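Local coordinates for protein NAD nucleotidase (Haemophilus influenzae, PDB 3ZTV) that degrades NAD to adenosine and nicotinamide riboside, acting as both a pyrophosphatase and a 5'-nucleotidase with a preference for adenosine monophosphate, at residues A[77-82]-A[545-550]. Residues are numbered along the deposited sequence; the frame is centred on the assembly and turned at random.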
ATOM      1  N   TYR A  77      10.415  21.400 -28.568  1.00  6.62           N
ATOM      2  CA  TYR A  77      10.095  22.509 -27.668  1.00  7.23           C
ATOM      3  C   TYR A  77      10.473  22.195 -26.222  1.00  7.15           C
ATOM      4  O   TYR A  77      10.724  23.107 -25.434  1.00  8.49           O
ATOM      5  CB  TYR A  77       8.622  22.919 -27.768  1.00  8.10           C
ATOM      6  CG  TYR A  77       8.327  23.784 -28.977  1.00  7.67           C
ATOM      7  CD1 TYR A  77       8.748  25.114 -29.028  1.00  9.88           C
ATOM      8  CD2 TYR A  77       7.626  23.284 -30.062  1.00  8.02           C
ATOM      9  CE1 TYR A  77       8.478  25.910 -30.132  1.00 10.79           C
ATOM     10  CE2 TYR A  77       7.352  24.076 -31.178  1.00  9.18           C
ATOM     11  CZ  TYR A  77       7.778  25.395 -31.196  1.00 10.05           C
ATOM     12  OH  TYR A  77       7.529  26.201 -32.293  1.00 11.60           O
ATOM     13  N   PHE A  78      10.518  20.911 -25.866  1.00  6.53           N
ATOM     14  CA  PHE A  78      11.085  20.547 -24.579  1.00  6.39           C
ATOM     15  C   PHE A  78      12.607  20.491 -24.651  1.00  7.11           C
ATOM     16  O   PHE A  78      13.298  21.164 -23.890  1.00  8.89           O
ATOM     17  CB  PHE A  78      10.590  19.201 -24.048  1.00  7.40           C
ATOM     18  CG  PHE A  78      11.318  18.794 -22.817  1.00  7.78           C
ATOM     19  CD1 PHE A  78      11.148  19.508 -21.655  1.00  8.03           C
ATOM     20  CD2 PHE A  78      12.265  17.787 -22.849  1.00  9.31           C
ATOM     21  CE1 PHE A  78      11.847  19.186 -20.517  1.00  9.43           C
ATOM     22  CE2 PHE A  78      12.974  17.462 -21.709  1.00 10.46           C
ATOM     23  CZ  PHE A  78      12.761  18.162 -20.546  1.00  9.72           C
ATOM     24  N   THR A  79      13.108  19.662 -25.560  1.00  7.66           N
ATOM     25  CA  THR A  79      14.528  19.348 -25.659  1.00  8.84           C
ATOM     26  C   THR A  79      15.429  20.578 -25.721  1.00  9.12           C
ATOM     27  O   THR A  79      16.456  20.630 -25.061  1.00 10.23           O
ATOM     28  CB  THR A  79      14.777  18.484 -26.900  1.00  9.84           C
ATOM     29  OG1 THR A  79      13.840  17.396 -26.910  1.00 13.46           O
ATOM     30  CG2 THR A  79      16.202  17.940 -26.915  1.00 13.45           C
ATOM     31  N   LEU A  80      15.032  21.572 -26.500  1.00  7.23           N
ATOM     32  CA  LEU A  80      15.914  22.711 -26.750  1.00  7.81           C
ATOM     33  C   LEU A  80      15.758  23.825 -25.731  1.00  8.41           C
ATOM     34  O   LEU A  80      16.565  24.762 -25.704  1.00 10.34           O
ATOM     35  CB  LEU A  80      15.701  23.242 -28.164  1.00  8.12           C
ATOM     36  CG  LEU A  80      15.987  22.204 -29.246  1.00  9.09           C
ATOM     37  CD1 LEU A  80      15.615  22.731 -30.626  1.00 10.37           C
ATOM     38  CD2 LEU A  80      17.449  21.785 -29.215  1.00 11.66           C
ATOM     39  N   PHE A  81      14.735  23.717 -24.877  1.00  8.30           N
ATOM     40  CA  PHE A  81      14.433  24.765 -23.906  1.00  8.78           C
ATOM     41  C   PHE A  81      14.380  24.298 -22.452  1.00  7.93           C
ATOM     42  O   PHE A  81      14.231  25.124 -21.556  1.00  9.90           O
ATOM     43  CB  PHE A  81      13.134  25.489 -24.276  1.00  8.94           C
ATOM     44  CG  PHE A  81      13.175  26.117 -25.638  1.00  8.54           C
ATOM     45  CD1 PHE A  81      13.814  27.334 -25.833  1.00 10.56           C
ATOM     46  CD2 PHE A  81      12.624  25.475 -26.731  1.00  8.03           C
ATOM     47  CE1 PHE A  81      13.888  27.913 -27.100  1.00 11.87           C
ATOM     48  CE2 PHE A  81      12.689  26.044 -27.997  1.00 10.27           C
ATOM     49  CZ  PHE A  81      13.321  27.268 -28.179  1.00 11.36           C
ATOM     50  N   GLY A  82      14.482  22.990 -22.220  1.00  9.89           N
ATOM     51  CA  GLY A  82      14.482  22.450 -20.868  1.00 10.11           C
ATOM     52  C   GLY A  82      13.232  22.771 -20.069  1.00 10.96           C
ATOM     53  O   GLY A  82      13.290  22.849 -18.840  1.00 13.10           O
ATOM     54  N   ASP A 545      10.888   8.393 -31.051  1.00  7.99           N
ATOM     55  CA  ASP A 545      12.114   7.808 -31.598  1.00  9.48           C
ATOM     56  C   ASP A 545      13.260   8.792 -31.858  1.00  7.92           C
ATOM     57  O   ASP A 545      14.399   8.530 -31.478  1.00  9.40           O
ATOM     58  CB  ASP A 545      11.833   6.939 -32.839  1.00  9.36           C
ATOM     59  CG  ASP A 545      11.005   7.649 -33.921  1.00 10.21           C
ATOM     60  OD1 ASP A 545      10.814   8.881 -33.855  1.00 10.72           O
ATOM     61  OD2 ASP A 545      10.554   6.947 -34.859  1.00 11.74           O
ATOM     62  N   ALA A 546      12.966   9.932 -32.478  1.00  8.68           N
ATOM     63  CA  ALA A 546      14.015  10.905 -32.768  1.00  8.56           C
ATOM     64  C   ALA A 546      14.595  11.459 -31.468  1.00  7.99           C
ATOM     65  O   ALA A 546      15.798  11.718 -31.363  1.00  8.04           O
ATOM     66  CB  ALA A 546      13.480  12.024 -33.646  1.00 10.20           C
ATOM     67  N   GLU A 547      13.726  11.649 -30.477  1.00  7.54           N
ATOM     68  CA  GLU A 547      14.171  12.129 -29.173  1.00  8.21           C
ATOM     69  C   GLU A 547      15.048  11.099 -28.447  1.00  8.76           C
ATOM     70  O   GLU A 547      15.984  11.470 -27.743  1.00  9.09           O
ATOM     71  CB  GLU A 547      12.980  12.572 -28.312  1.00 10.09           C
ATOM     72  CG  GLU A 547      12.224  13.775 -28.891  1.00 11.22           C
ATOM     73  CD  GLU A 547      13.044  15.056 -28.895  1.00 12.31           C
ATOM     74  OE1 GLU A 547      14.029  15.140 -28.141  1.00 13.48           O
ATOM     75  OE2 GLU A 547      12.694  15.991 -29.653  1.00 13.16           O
ATOM     76  N   SER A 548      14.767   9.814 -28.643  1.00  9.22           N
ATOM     77  CA  SER A 548      15.635   8.764 -28.100  1.00  9.99           C
ATOM     78  C   SER A 548      17.034   8.849 -28.712  1.00  9.41           C
ATOM     79  O   SER A 548      18.051   8.715 -28.019  1.00 10.47           O
ATOM     80  CB  SER A 548      15.041   7.385 -28.381  1.00 10.70           C
ATOM     81  OG  SER A 548      13.811   7.205 -27.705  1.00 11.61           O
ATOM     82  N   PHE A 549      17.082   9.087 -30.018  1.00  9.15           N
ATOM     83  CA  PHE A 549      18.352   9.225 -30.710  1.00  9.57           C
ATOM     84  C   PHE A 549      19.133  10.413 -30.168  1.00 10.51           C
ATOM     85  O   PHE A 549      20.328  10.308 -29.913  1.00 11.56           O
ATOM     86  CB  PHE A 549      18.151   9.349 -32.218  1.00 10.73           C
ATOM     87  CG  PHE A 549      19.404   9.090 -33.002  1.00 12.94           C
ATOM     88  CD1 PHE A 549      20.409  10.038 -33.054  1.00 16.11           C
ATOM     89  CD2 PHE A 549      19.601   7.876 -33.637  1.00 15.95           C
ATOM     90  CE1 PHE A 549      21.572   9.797 -33.754  1.00 16.83           C
ATOM     91  CE2 PHE A 549      20.766   7.631 -34.339  1.00 19.66           C
ATOM     92  CZ  PHE A 549      21.751   8.595 -34.393  1.00 17.77           C
ATOM     93  N   ILE A 550      18.453  11.540 -29.972  1.00  9.50           N
ATOM     94  CA  ILE A 550      19.083  12.712 -29.367  1.00  9.40           C
ATOM     95  C   ILE A 550      19.658  12.415 -27.968  1.00 11.03           C
ATOM     96  O   ILE A 550      20.791  12.794 -27.664  1.00 11.10           O
ATOM     97  CB  ILE A 550      18.105  13.905 -29.322  1.00  8.65           C
ATOM     98  CG1 ILE A 550      17.894  14.456 -30.730  1.00  9.02           C
ATOM     99  CG2 ILE A 550      18.607  14.988 -28.387  1.00 12.09           C
ATOM    100  CD1 ILE A 550      16.629  15.284 -30.866  1.00  8.73           C
TER
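Thr79 and Glu547 meet side chain to side chain between helix 76-79 and the first turn of helix 545-555, whose nearest alpha carbons, those of this same pair, lie 8.0 Å apart. The CB of Thr79 points at the second helix and sits 3.6 Å from OE1 of Glu547. There the side chain forks. The hydroxyl branch, beside the backbone N (chi1 -49°), gives its proton to the carboxylate: Thr79 OG1 to Glu547 OE1 is 2.6 Å, a short hydrogen bond. Its approach is tilted, OG1 of Thr79 coming from above the carboxylate plane, 45° out of it. Glu547 OE2 lies 3.3 Å from Thr79 OG1, but that angle is too poor for a bond; Glu547 OE2 is instead hydrogen-bonded to the hydroxyl of Tyr427, on helix 423-429. Each carboxylate oxygen thus has its own hydroxyl partner, which should limit rotation of the group. The methyl branch leaves on the other side of the fork: Thr79 CG2 is 3.8 Å from Glu547 OE1 and reaches CG2 of Ile550, one turn further along the helix, at 4.1 Å.

In 5'-nucleotidases a metal-binding calcineurin-like domain faces a C-terminal nucleotide-binding domain, and this pair joins the two: residues 77-82 belong to the metallophosphoesterase part of the chain, whereas helix 545-555 follows strand 539-544, an outermost strand of the sheet whose strand 404-408 ends in Asn408 of the adenosine pocket. The side chain of Glu547 is about 14 Å from a bound zinc ion.

Glu547 reaches Thr79 through a bent chain, chi2 -67°, and the two side chains run past each other in opposite directions. Ile550 also packs on Phe423 and Ala426 of helix 423-429, while Leu80 touches Phe423 from the metal-domain side.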